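Local structure of arylsulfatase (Pseudoalteromonas sp. MB47, 7AJ0) at residues 46-51 against 315-320; 94-99 against 375-380; 138-143 against 169-174; 464-469 against 477-482. The protein probably cleaves sulfate esters from the polysaccharide fucoidan as a calcium-containing, exo-acting sulfatase of the alkaline phosphatase clan, working as a hexamer. All coordinates share one frame; numbering follows the deposited sequence.

Contact 1 of 4, residues 46-51 against 315-320; sequences AKQGRK and LENTLI
Gln48 and Asn317 meet side by side, two amide-bearing chains running past each other in opposite directions. Gln48 sits in the last turn of helix 31-48, and its CG lies beside the backbone N (chi1 -65°), which brings CB and CG against the flat group of Asn317: Gln48 CG is 3.7 Å from Asn317 CG. A bend at chi2 then turns the Gln48 amide along its neighbours, Gln48 OE1 coming to 3.5 Å from Asn317 CB and Gln48 NE2 to 4.1 Å from Glu316 CB. The two amides do not bond each other; the touch is van der Waals.

Asn317 carries the polar side of the contact, just ahead of strand 318-324. With CG swung anti to its own backbone N (chi1 -159°), the amide reaches toward the chain that leaves the helix. Asn317 ND2 donates to Lys51 O over 3.3 Å, a weak bond bent to 138°. Asn317 OD1 is an acceptor, as is Arg50 O, and a water joins them by donating to Asn317 OD1 at 2.7 Å and to Arg50 O at 2.9 Å. Gly49 makes the turn between helix and Arg50 possible: its positive phi would press a CB against the carbonyl oxygen of Gln48. Lys51 sends its chain away, and its NZ bonds Gly388 O instead.

Asparagine suits this place because its NH2 serves one carbonyl directly while its oxygen holds the water that serves the other. With its only direct bond weak and its second link carried by a water, the chemistry implies a hydrated join at the surface, where helix 31-48 hands over to strand 53-59.

Contact 2 of 4, residues 94-99 against 375-380; sequences TSMYSQ and MDLTDI
Met375 O is approached by several groups of the neighbouring strand. Tyr97 N donates to it at 2.9 Å, the CA-H of Met96 points at it from 3.5 Å, and the Tyr97 ring presents its edge to it, in plane. Met375 N in turn donates to Ser95 O at 3.2 Å, so Met96 and Met375 pair as a parallel bridge between strands 91-97 and 375-376.

On the face carrying these two methionines, Met96 starts anti to its backbone N (chi1 175°) and bends at chi2 (68°). This lays Met96 SD 3.6 Å from Met375 CG and points Met96 CE at Ile380 CD1 in helix 377-387, with Leu377 CD2 4.1 Å from Met96 CE. Thioether chains suit such a niche, being apolar yet flexible. Nearby, Leu377 CD1 rests 3.5 Å from Ser98 CB.

Strand passes into helix at Asp376. Its OD1 accepts Thr378 N at 3.0 Å, while Asp376 N donates to Asp379 OD2, completing a capping box; Leu377 N bonds Tyr97 O weakly. Asp379 is also paired with Arg418, and Tyr97 OH bonds Glu350.

The chemistry implies a buried junction where carboxylates and a strand carbonyl share the N-H groups at the helix start, and the strand leads to Ser98, whose side chain lies about 8 Å from the calcium.

Contact 3 of 4, residues 138-143 against 169-174; sequences EVSQGK and HEVGFD
Ser140 and Val171 are joined by the one direct hydrogen bond of this contact, Ser140 OG giving its proton to Val171 O at 2.7 Å, with the donor tilted 32° from the carbonyl plane. Ser140 is also the N-cap of helix 141-146: with OG between its backbone N and carbonyl carbon (chi1 65°), the oxygen turns back to accept Lys143 N at 3.3 Å. A single hydroxyl therefore caps the helix as acceptor and ties it to the loop as donor, a double role that serine's short chain fits.

A water adds a second polar link. It donates to Val171 O at 2.7 Å and to Glu138 O, and it accepts Ser140 N and, weakly, Lys143 NZ. Val171 O is thus held by both hydroxyl and water, and the chain leading into the helix is drawn to the same point.

Apolar contact centres on Phe173. Gly142 CA lies over one face of the ring, 4.0 Å from the Phe173 centroid and 13° off its normal, a CH-pi contact; a CB on Gly142 would collide with the ring. Gly172 comes still nearer to the helix start, its CA 3.6 Å from Lys143 N. A CB there would run into Ser140 OG and Lys143 N, and the positive phi also suits glycine. One glycine on the helix and one on the loop thus let the two backbones come close. Gln141 passes obliquely by the ring, its NE2 going to Tyr263 OH and Leu109 O.

The arrangement is that of a serine N-capped helix docked, through glycines and a phenylalanine face, on the loop leading to strand 175-177 in the alpha/beta sulfatase domain.

Contact 4 of 4, residues 464-469 against 477-482; sequences APWVFN and MASTGH
Strand 466-469 forms one outer edge, within this chain, of a four-stranded antiparallel sheet, and Val467 on it is met by Ser479 and Thr480 of the loop that folds back over it. Val467 N donates to Ser479 OG at 3.1 Å, and Val467 O accepts Thr480 N at 3.2 Å, nearly in line with the carbonyl (C=O...N 165°). The neighbouring residues Trp466 and Phe468 spend their backbone bonds on strand 437-440.

Ser479 is central. Its OG, anti to the backbone N (chi1 164°), reaches the strand, also receives a weak bond from Gly481 N, and bonds Asp454 O of a neighbouring subunit. Its CB sits off-centre over the Phe468 ring, 4.1 Å from the centroid, while Phe468 CE2 comes within 3.4 Å of Ser479 N. On the Trp466 side, Ser479 OG is 3.5 Å from Trp466 CB. Gly481 has positive phi, and its O lies 3.4 Å from Val467 CB.

Trp466 NE1 bonds Ser456 O of the same neighbouring subunit, and Ala478 O is hydrogen-bonded to Arg450 of another neighbouring subunit. The chemistry implies that one small hydroxyl, serving as acceptor within the chain and donor across the interface, couples the sheet edge to a neighbouring subunit.

Overall arrangement
Contact 2 is the core of the set, about 8 Å from the chain centre, whereas contact 1 lies at the surface. Both reach the same large mixed sheet, yet contact 2 pairs strands by backbone bonds and methionine packing, while contact 1 joins the end of helix 31-48 to the start of strand 318-324 through a weak amide bond, a water bridge and side-chain packing. In contact 3, also buried, Gln141 touches helix 377-387, which starts in contact 2. Contacts 2 and 3 each begin a helix with a side-chain cap, carboxylate in one and hydroxyl in the other. Contact 4 belongs to the four-stranded antiparallel sheet, its serine hydroxyl shared within the chain and across a subunit interface.

Contact 1 of 4, residues 46-51 against 315-320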
loop_
_atom_site.group_PDB
_atom_site.type_symbol
_atom_site.label_atom_id
_atom_site.label_comp_id
_atom_site.label_asym_id
_atom_site.label_seq_id
_atom_site.Cartn_x
_atom_site.Cartn_y
_atom_site.Cartn_z
ATOM N N ALA A 46 33.862 -17.731 49.785
ATOM C CA ALA A 46 34.432 -18.430 50.931
ATOM C C ALA A 46 34.612 -19.913 50.630
ATOM O O ALA A 46 35.601 -20.524 51.056
ATOM C CB ALA A 46 33.546 -18.234 52.160
ATOM N N LYS A 47 33.675 -20.504 49.888
ATOM C CA LYS A 47 33.759 -21.926 49.575
ATOM C C LYS A 47 34.663 -22.190 48.373
ATOM O O LYS A 47 35.365 -23.205 48.334
ATOM C CB LYS A 47 32.363 -22.492 49.324
ATOM C CG LYS A 47 31.503 -22.565 50.574
ATOM C CD LYS A 47 30.185 -23.277 50.317
ATOM C CE LYS A 47 29.217 -22.408 49.530
ATOM N NZ LYS A 47 27.894 -23.073 49.360
ATOM N N GLN A 48 34.660 -21.294 47.383
ATOM C CA GLN A 48 35.423 -21.515 46.158
ATOM C C GLN A 48 36.845 -20.978 46.237
ATOM O O GLN A 48 37.727 -21.479 45.531
ATOM C CB GLN A 48 34.705 -20.872 44.967
ATOM C CG GLN A 48 33.354 -21.495 44.650
ATOM C CD GLN A 48 33.476 -22.917 44.143
ATOM O OE1 GLN A 48 34.270 -23.202 43.247
ATOM N NE2 GLN A 48 32.694 -23.822 44.720
ATOM N N GLY A 49 37.085 -19.968 47.066
ATOM C CA GLY A 49 38.419 -19.451 47.265
ATOM C C GLY A 49 38.881 -18.409 46.275
ATOM O O GLY A 49 40.049 -18.010 46.330
ATOM N N ARG A 50 38.016 -17.958 45.372
ATOM C CA ARG A 50 38.387 -16.906 44.431
ATOM C C ARG A 50 37.129 -16.382 43.752
ATOM O O ARG A 50 36.046 -16.962 43.869
ATOM C CB ARG A 50 39.403 -17.405 43.398
ATOM C CG ARG A 50 38.917 -18.530 42.487
ATOM C CD ARG A 50 39.982 -18.848 41.443
ATOM N NE ARG A 50 39.552 -19.828 40.451
ATOM C CZ ARG A 50 39.873 -21.120 40.476
ATOM N NH1 ARG A 50 40.627 -21.615 41.451
ATOM N NH2 ARG A 50 39.435 -21.921 39.515
ATOM N N LYS A 51 37.291 -15.267 43.037
ATOM C CA LYS A 51 36.168 -14.623 42.376
ATOM C C LYS A 51 35.576 -15.542 41.309
ATOM O O LYS A 51 36.251 -16.443 40.805
ATOM C CB LYS A 51 36.611 -13.305 41.748
ATOM C CG LYS A 51 36.957 -12.221 42.756
ATOM C CD LYS A 51 37.603 -11.025 42.074
ATOM C CE LYS A 51 37.986 -9.945 43.074
ATOM N NZ LYS A 51 38.834 -8.889 42.448
ATOM N N LEU A 315 31.342 -25.300 37.603
ATOM C CA LEU A 315 29.998 -24.813 37.303
ATOM C C LEU A 315 29.455 -23.958 38.443
ATOM O O LEU A 315 28.772 -22.956 38.206
ATOM C CB LEU A 315 29.052 -25.976 37.023
ATOM C CG LEU A 315 28.768 -26.324 35.561
ATOM C CD1 LEU A 315 27.662 -27.374 35.488
ATOM C CD2 LEU A 315 28.391 -25.102 34.736
ATOM N N GLU A 316 29.746 -24.337 39.690
ATOM C CA GLU A 316 29.231 -23.585 40.826
ATOM C C GLU A 316 29.834 -22.191 40.920
ATOM O O GLU A 316 29.268 -21.329 41.601
ATOM C CB GLU A 316 29.498 -24.344 42.129
ATOM C CG GLU A 316 28.593 -25.548 42.348
ATOM C CD GLU A 316 29.015 -26.766 41.542
ATOM O OE1 GLU A 316 30.181 -26.816 41.092
ATOM O OE2 GLU A 316 28.177 -27.677 41.365
ATOM N N ASN A 317 30.964 -21.950 40.257
ATOM C CA ASN A 317 31.669 -20.678 40.353
ATOM C C ASN A 317 31.695 -19.942 39.020
ATOM O O ASN A 317 32.534 -19.058 38.818
ATOM C CB ASN A 317 33.095 -20.909 40.859
ATOM C CG ASN A 317 33.709 -19.663 41.458
ATOM O OD1 ASN A 317 33.025 -18.860 42.096
ATOM N ND2 ASN A 317 35.011 -19.493 41.257
ATOM N N THR A 318 30.790 -20.284 38.105
ATOM C CA THR A 318 30.782 -19.712 36.767
ATOM C C THR A 318 29.386 -19.207 36.441
ATOM O O THR A 318 28.428 -19.986 36.419
ATOM C CB THR A 318 31.230 -20.740 35.722
ATOM O OG1 THR A 318 32.535 -21.227 36.052
ATOM C CG2 THR A 318 31.259 -20.111 34.337
ATOM N N LEU A 319 29.276 -17.906 36.196
ATOM C CA LEU A 319 28.056 -17.326 35.652
ATOM C C LEU A 319 28.057 -17.524 34.141
ATOM O O LEU A 319 28.992 -17.095 33.457
ATOM C CB LEU A 319 27.971 -15.848 36.012
ATOM C CG LEU A 319 26.892 -15.012 35.325
ATOM C CD1 LEU A 319 25.504 -15.560 35.624
ATOM C CD2 LEU A 319 27.016 -13.555 35.758
ATOM N N ILE A 320 27.027 -18.191 33.623
ATOM C CA ILE A 320 26.876 -18.418 32.190
ATOM C C ILE A 320 25.746 -17.530 31.690
ATOM O O ILE A 320 24.610 -17.623 32.173
ATOM C CB ILE A 320 26.597 -19.893 31.864
ATOM C CG1 ILE A 320 27.728 -20.777 32.389
ATOM C CG2 ILE A 320 26.434 -20.081 30.358
ATOM C CD1 ILE A 320 27.555 -22.255 32.073
HETATM O O HOH W 1 33.111 -16.866 43.891
#

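Contact 2 of 4, residues 94-99 against 375-380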
loop_
_atom_site.group_PDB
_atom_site.type_symbol
_atom_site.label_atom_id
_atom_site.label_comp_id
_atom_site.label_asym_id
_atom_site.label_seq_id
_atom_site.Cartn_x
_atom_site.Cartn_y
_atom_site.Cartn_z
ATOM N N THR A 94 12.866 -12.388 29.309
ATOM C CA THR A 94 12.006 -12.155 28.159
ATOM C C THR A 94 12.010 -10.704 27.691
ATOM O O THR A 94 11.364 -10.394 26.684
ATOM C CB THR A 94 10.567 -12.587 28.474
ATOM O OG1 THR A 94 10.125 -11.968 29.689
ATOM C CG2 THR A 94 10.483 -14.096 28.625
ATOM N N SER A 95 12.717 -9.814 28.385
ATOM C CA SER A 95 12.851 -8.412 27.988
ATOM C C SER A 95 14.315 -7.987 28.031
ATOM O O SER A 95 14.693 -6.986 28.644
ATOM C CB SER A 95 11.989 -7.508 28.866
ATOM O OG SER A 95 10.632 -7.560 28.459
ATOM N N MET A 96 15.160 -8.769 27.369
ATOM C CA MET A 96 16.572 -8.452 27.199
ATOM C C MET A 96 16.751 -7.712 25.881
ATOM O O MET A 96 16.133 -8.065 24.872
ATOM C CB MET A 96 17.402 -9.733 27.220
ATOM C CG MET A 96 18.881 -9.557 26.941
ATOM S SD MET A 96 19.773 -8.683 28.226
ATOM C CE MET A 96 21.429 -9.253 27.870
ATOM N N TYR A 97 17.598 -6.683 25.891
ATOM C CA TYR A 97 17.693 -5.767 24.765
ATOM C C TYR A 97 19.128 -5.590 24.303
ATOM O O TYR A 97 20.062 -5.583 25.110
ATOM C CB TYR A 97 17.095 -4.391 25.125
ATOM C CG TYR A 97 15.592 -4.385 25.048
ATOM C CD1 TYR A 97 14.946 -4.196 23.835
ATOM C CD2 TYR A 97 14.818 -4.594 26.177
ATOM C CE1 TYR A 97 13.571 -4.207 23.751
ATOM C CE2 TYR A 97 13.443 -4.603 26.104
ATOM C CZ TYR A 97 12.823 -4.409 24.887
ATOM O OH TYR A 97 11.452 -4.420 24.805
ATOM N N SER A 98 19.281 -5.443 22.983
ATOM C CA SER A 98 20.574 -5.214 22.356
ATOM C C SER A 98 20.507 -3.954 21.506
ATOM O O SER A 98 19.503 -3.233 21.539
ATOM C CB SER A 98 20.966 -6.412 21.496
ATOM O OG SER A 98 20.090 -6.538 20.387
ATOM N N GLN A 99 21.545 -3.684 20.737
ATOM C CA GLN A 99 21.505 -2.658 19.699
ATOM C C GLN A 99 21.012 -3.273 18.398
ATOM O O GLN A 99 20.927 -4.493 18.259
ATOM C CB GLN A 99 22.882 -2.034 19.534
ATOM C CG GLN A 99 23.469 -1.515 20.836
ATOM C CD GLN A 99 22.594 -0.464 21.490
ATOM O OE1 GLN A 99 22.333 0.592 20.911
ATOM N NE2 GLN A 99 22.127 -0.753 22.698
ATOM N N MET A 375 16.524 -5.455 30.811
ATOM C CA MET A 375 17.964 -5.654 30.889
ATOM C C MET A 375 18.578 -5.357 29.530
ATOM O O MET A 375 17.931 -5.512 28.491
ATOM C CB MET A 375 18.316 -7.074 31.340
ATOM C CG MET A 375 19.809 -7.296 31.512
ATOM S SD MET A 375 20.208 -8.545 32.744
ATOM C CE MET A 375 21.982 -8.686 32.515
ATOM N N ASP A 376 19.840 -4.934 29.553
ATOM C CA ASP A 376 20.553 -4.430 28.387
ATOM C C ASP A 376 21.865 -5.189 28.241
ATOM O O ASP A 376 22.348 -5.816 29.185
ATOM C CB ASP A 376 20.812 -2.917 28.535
ATOM C CG ASP A 376 21.165 -2.239 27.223
ATOM O OD1 ASP A 376 22.179 -2.616 26.596
ATOM O OD2 ASP A 376 20.426 -1.315 26.820
ATOM N N LEU A 377 22.443 -5.134 27.037
ATOM C CA LEU A 377 23.777 -5.699 26.852
ATOM C C LEU A 377 24.818 -4.952 27.679
ATOM O O LEU A 377 25.783 -5.558 28.158
ATOM C CB LEU A 377 24.177 -5.672 25.378
ATOM C CG LEU A 377 23.632 -6.774 24.469
ATOM C CD1 LEU A 377 24.123 -6.550 23.042
ATOM C CD2 LEU A 377 24.026 -8.156 24.960
ATOM N N THR A 378 24.653 -3.638 27.848
ATOM C CA THR A 378 25.565 -2.898 28.708
ATOM C C THR A 378 25.454 -3.339 30.164
ATOM O O THR A 378 26.391 -3.119 30.938
ATOM C CB THR A 378 25.302 -1.395 28.611
ATOM O OG1 THR A 378 23.946 -1.118 28.981
ATOM C CG2 THR A 378 25.556 -0.895 27.197
ATOM N N ASP A 379 24.333 -3.954 30.549
ATOM C CA ASP A 379 24.187 -4.436 31.917
ATOM C C ASP A 379 25.052 -5.665 32.172
ATOM O O ASP A 379 25.478 -5.895 33.309
ATOM C CB ASP A 379 22.720 -4.747 32.213
ATOM C CG ASP A 379 21.838 -3.511 32.157
ATOM O OD1 ASP A 379 22.382 -2.388 32.197
ATOM O OD2 ASP A 379 20.599 -3.665 32.081
ATOM N N ILE A 380 25.313 -6.469 31.140
ATOM C CA ILE A 380 26.244 -7.582 31.294
ATOM C C ILE A 380 27.639 -7.053 31.601
ATOM O O ILE A 380 28.345 -7.569 32.476
ATOM C CB ILE A 380 26.243 -8.465 30.032
ATOM C CG1 ILE A 380 24.848 -9.049 29.794
ATOM C CG2 ILE A 380 27.276 -9.577 30.165
ATOM C CD1 ILE A 380 24.662 -9.667 28.419
#

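Contact 3 of 4, residues 138-143 against 169-174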
loop_
_atom_site.group_PDB
_atom_site.type_symbol
_atom_site.label_atom_id
_atom_site.label_comp_id
_atom_site.label_asym_id
_atom_site.label_seq_id
_atom_site.Cartn_x
_atom_site.Cartn_y
_atom_site.Cartn_z
ATOM N N GLU A 138 38.074 4.071 25.325
ATOM C CA GLU A 138 37.146 3.130 25.935
ATOM C C GLU A 138 37.889 2.153 26.846
ATOM O O GLU A 138 39.092 1.917 26.705
ATOM C CB GLU A 138 36.376 2.368 24.857
ATOM C CG GLU A 138 35.591 3.256 23.899
ATOM C CD GLU A 138 34.591 4.150 24.609
ATOM O OE1 GLU A 138 34.424 5.316 24.187
ATOM O OE2 GLU A 138 33.978 3.686 25.593
ATOM N N VAL A 139 37.147 1.581 27.791
ATOM C CA VAL A 139 37.695 0.688 28.806
ATOM C C VAL A 139 36.901 -0.611 28.774
ATOM O O VAL A 139 35.752 -0.654 29.233
ATOM C CB VAL A 139 37.649 1.316 30.207
ATOM C CG1 VAL A 139 38.132 0.324 31.248
ATOM C CG2 VAL A 139 38.479 2.588 30.245
ATOM N N SER A 140 37.510 -1.670 28.247
ATOM C CA SER A 140 36.838 -2.956 28.158
ATOM C C SER A 140 36.881 -3.677 29.503
ATOM O O SER A 140 37.704 -3.377 30.373
ATOM C CB SER A 140 37.487 -3.828 27.085
ATOM O OG SER A 140 38.816 -4.165 27.443
ATOM N N GLN A 141 35.973 -4.644 29.669
ATOM C CA GLN A 141 36.002 -5.451 30.884
ATOM C C GLN A 141 37.247 -6.327 30.924
ATOM O O GLN A 141 37.722 -6.680 32.009
ATOM C CB GLN A 141 34.740 -6.307 31.007
ATOM C CG GLN A 141 34.541 -7.343 29.920
ATOM C CD GLN A 141 33.605 -6.863 28.825
ATOM O OE1 GLN A 141 33.962 -5.993 28.034
ATOM N NE2 GLN A 141 32.402 -7.425 28.779
ATOM N N GLY A 142 37.791 -6.680 29.759
ATOM C CA GLY A 142 39.073 -7.360 29.739
ATOM C C GLY A 142 40.146 -6.569 30.459
ATOM O O GLY A 142 40.897 -7.111 31.272
ATOM N N LYS A 143 40.222 -5.267 30.180
ATOM C CA LYS A 143 41.248 -4.439 30.801
ATOM C C LYS A 143 41.064 -4.384 32.312
ATOM O O LYS A 143 42.023 -4.564 33.074
ATOM C CB LYS A 143 41.217 -3.031 30.200
ATOM C CG LYS A 143 42.262 -2.086 30.776
ATOM C CD LYS A 143 42.280 -0.745 30.046
ATOM C CE LYS A 143 42.894 -0.864 28.654
ATOM N NZ LYS A 143 42.795 0.410 27.881
ATOM N N HIS A 169 42.871 -8.321 21.948
ATOM C CA HIS A 169 44.119 -8.481 22.687
ATOM C C HIS A 169 44.934 -7.197 22.748
ATOM O O HIS A 169 45.976 -7.178 23.412
ATOM C CB HIS A 169 44.962 -9.596 22.070
ATOM C CG HIS A 169 45.599 -9.224 20.768
ATOM N ND1 HIS A 169 44.887 -9.135 19.593
ATOM C CD2 HIS A 169 46.882 -8.924 20.457
ATOM C CE1 HIS A 169 45.704 -8.792 18.612
ATOM N NE2 HIS A 169 46.920 -8.660 19.109
ATOM N N GLU A 170 44.491 -6.137 22.078
ATOM C CA GLU A 170 45.157 -4.844 22.119
ATOM C C GLU A 170 44.362 -3.804 22.894
ATOM O O GLU A 170 44.836 -2.672 23.049
ATOM C CB GLU A 170 45.413 -4.345 20.691
ATOM C CG GLU A 170 46.205 -5.324 19.830
ATOM C CD GLU A 170 46.122 -5.015 18.344
ATOM O OE1 GLU A 170 45.107 -4.432 17.905
ATOM O OE2 GLU A 170 47.073 -5.360 17.612
ATOM N N VAL A 171 43.173 -4.153 23.386
ATOM C CA VAL A 171 42.305 -3.215 24.082
ATOM C C VAL A 171 41.955 -3.706 25.487
ATOM O O VAL A 171 41.006 -3.220 26.090
ATOM C CB VAL A 171 41.027 -2.931 23.267
ATOM C CG1 VAL A 171 41.374 -2.586 21.826
ATOM C CG2 VAL A 171 40.079 -4.125 23.330
ATOM N N GLY A 172 42.706 -4.672 26.011
ATOM C CA GLY A 172 42.512 -5.107 27.380
ATOM C C GLY A 172 42.514 -6.607 27.588
ATOM O O GLY A 172 43.025 -7.094 28.601
ATOM N N PHE A 173 41.939 -7.355 26.652
ATOM C CA PHE A 173 41.837 -8.799 26.816
ATOM C C PHE A 173 43.213 -9.447 26.729
ATOM O O PHE A 173 44.077 -9.011 25.963
ATOM C CB PHE A 173 40.913 -9.395 25.753
ATOM C CG PHE A 173 39.477 -8.974 25.890
ATOM C CD1 PHE A 173 39.021 -7.814 25.285
ATOM C CD2 PHE A 173 38.581 -9.744 26.616
ATOM C CE1 PHE A 173 37.699 -7.427 25.405
ATOM C CE2 PHE A 173 37.257 -9.363 26.740
ATOM C CZ PHE A 173 36.815 -8.203 26.133
ATOM N N ASP A 174 43.411 -10.503 27.524
ATOM C CA ASP A 174 44.683 -11.215 27.501
ATOM C C ASP A 174 44.858 -12.020 26.220
ATOM O O ASP A 174 45.987 -12.197 25.750
ATOM C CB ASP A 174 44.793 -12.152 28.706
ATOM C CG ASP A 174 44.821 -11.412 30.028
ATOM O OD1 ASP A 174 45.573 -10.420 30.149
ATOM O OD2 ASP A 174 44.088 -11.828 30.950
HETATM O O HOH W 2 39.945 -0.899 26.886
#

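Contact 4 of 4, residues 464-469 against 477-482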
loop_
_atom_site.group_PDB
_atom_site.type_symbol
_atom_site.label_atom_id
_atom_site.label_comp_id
_atom_site.label_asym_id
_atom_site.label_seq_id
_atom_site.Cartn_x
_atom_site.Cartn_y
_atom_site.Cartn_z
ATOM N N ALA A 464 2.224 12.970 17.519
ATOM C CA ALA A 464 2.477 12.240 18.750
ATOM C C ALA A 464 3.454 11.099 18.510
ATOM O O ALA A 464 3.385 10.430 17.471
ATOM C CB ALA A 464 1.168 11.672 19.329
ATOM N N PRO A 465 4.376 10.855 19.442
ATOM C CA PRO A 465 5.198 9.643 19.349
ATOM C C PRO A 465 4.321 8.403 19.320
ATOM O O PRO A 465 3.265 8.348 19.955
ATOM C CB PRO A 465 6.059 9.693 20.616
ATOM C CG PRO A 465 6.094 11.128 20.996
ATOM C CD PRO A 465 4.758 11.692 20.597
ATOM N N TRP A 466 4.763 7.402 18.565
ATOM C CA TRP A 466 4.044 6.137 18.526
ATOM C C TRP A 466 4.234 5.404 19.847
ATOM O O TRP A 466 5.324 5.408 20.425
ATOM C CB TRP A 466 4.535 5.268 17.372
ATOM C CG TRP A 466 4.241 5.824 16.014
ATOM C CD1 TRP A 466 3.963 7.121 15.699
ATOM C CD2 TRP A 466 4.189 5.093 14.785
ATOM N NE1 TRP A 466 3.749 7.244 14.348
ATOM C CE2 TRP A 466 3.880 6.013 13.764
ATOM C CE3 TRP A 466 4.375 3.750 14.448
ATOM C CZ2 TRP A 466 3.754 5.634 12.430
ATOM C CZ3 TRP A 466 4.248 3.374 13.124
ATOM C CH2 TRP A 466 3.940 4.313 12.130
ATOM N N VAL A 467 3.163 4.776 20.329
ATOM C CA VAL A 467 3.187 4.059 21.596
ATOM C C VAL A 467 2.540 2.698 21.404
ATOM O O VAL A 467 1.438 2.598 20.852
ATOM C CB VAL A 467 2.472 4.838 22.716
ATOM C CG1 VAL A 467 2.469 4.023 23.998
ATOM C CG2 VAL A 467 3.141 6.187 22.938
ATOM N N PHE A 468 3.233 1.653 21.849
ATOM C CA PHE A 468 2.711 0.297 21.881
ATOM C C PHE A 468 2.816 -0.225 23.307
ATOM O O PHE A 468 3.902 -0.200 23.897
ATOM C CB PHE A 468 3.492 -0.635 20.946
ATOM C CG PHE A 468 3.530 -0.181 19.517
ATOM C CD1 PHE A 468 4.517 0.684 19.078
ATOM C CD2 PHE A 468 2.591 -0.637 18.609
ATOM C CE1 PHE A 468 4.559 1.099 17.761
ATOM C CE2 PHE A 468 2.627 -0.228 17.290
ATOM C CZ PHE A 468 3.613 0.641 16.866
ATOM N N ASN A 469 1.701 -0.685 23.861
ATOM C CA ASN A 469 1.740 -1.486 25.085
ATOM C C ASN A 469 2.245 -2.869 24.695
ATOM O O ASN A 469 1.515 -3.666 24.101
ATOM C CB ASN A 469 0.366 -1.556 25.737
ATOM C CG ASN A 469 0.376 -2.352 27.034
ATOM O OD1 ASN A 469 1.118 -3.323 27.181
ATOM N ND2 ASN A 469 -0.454 -1.941 27.981
ATOM N N MET A 477 1.721 -3.944 15.899
ATOM C CA MET A 477 0.949 -3.963 14.663
ATOM C C MET A 477 0.294 -2.618 14.367
ATOM O O MET A 477 0.187 -2.228 13.200
ATOM C CB MET A 477 -0.109 -5.065 14.736
ATOM C CG MET A 477 0.482 -6.459 14.847
ATOM S SD MET A 477 -0.760 -7.710 15.206
ATOM C CE MET A 477 -1.728 -7.675 13.695
ATOM N N ALA A 478 -0.156 -1.898 15.393
ATOM C CA ALA A 478 -0.784 -0.601 15.170
ATOM C C ALA A 478 -0.660 0.247 16.428
ATOM O O ALA A 478 -1.083 -0.175 17.510
ATOM C CB ALA A 478 -2.257 -0.760 14.769
ATOM N N SER A 479 -0.100 1.442 16.275
ATOM C CA SER A 479 0.163 2.312 17.411
ATOM C C SER A 479 -1.112 2.981 17.903
ATOM O O SER A 479 -1.977 3.364 17.112
ATOM C CB SER A 479 1.190 3.378 17.026
ATOM O OG SER A 479 1.203 4.432 17.970
ATOM N N THR A 480 -1.219 3.118 19.228
ATOM C CA THR A 480 -2.303 3.861 19.855
ATOM C C THR A 480 -1.854 5.205 20.410
ATOM O O THR A 480 -2.698 5.976 20.880
ATOM C CB THR A 480 -2.937 3.036 20.985
ATOM O OG1 THR A 480 -1.934 2.684 21.946
ATOM C CG2 THR A 480 -3.576 1.770 20.427
ATOM N N GLY A 481 -0.556 5.496 20.377
ATOM C CA GLY A 481 -0.075 6.810 20.772
ATOM C C GLY A 481 -0.573 7.234 22.135
ATOM O O GLY A 481 -0.470 6.496 23.123
ATOM N N HIS A 482 -1.128 8.446 22.189
ATOM C CA HIS A 482 -1.557 9.061 23.435
ATOM C C HIS A 482 -2.884 8.528 23.954
ATOM O O HIS A 482 -3.289 8.904 25.060
ATOM C CB HIS A 482 -1.689 10.575 23.235
ATOM C CG HIS A 482 -2.997 10.984 22.627
ATOM N ND1 HIS A 482 -3.409 10.552 21.384
ATOM C CD2 HIS A 482 -3.994 11.769 23.101
ATOM C CE1 HIS A 482 -4.600 11.058 21.115
ATOM N NE2 HIS A 482 -4.977 11.803 22.140
#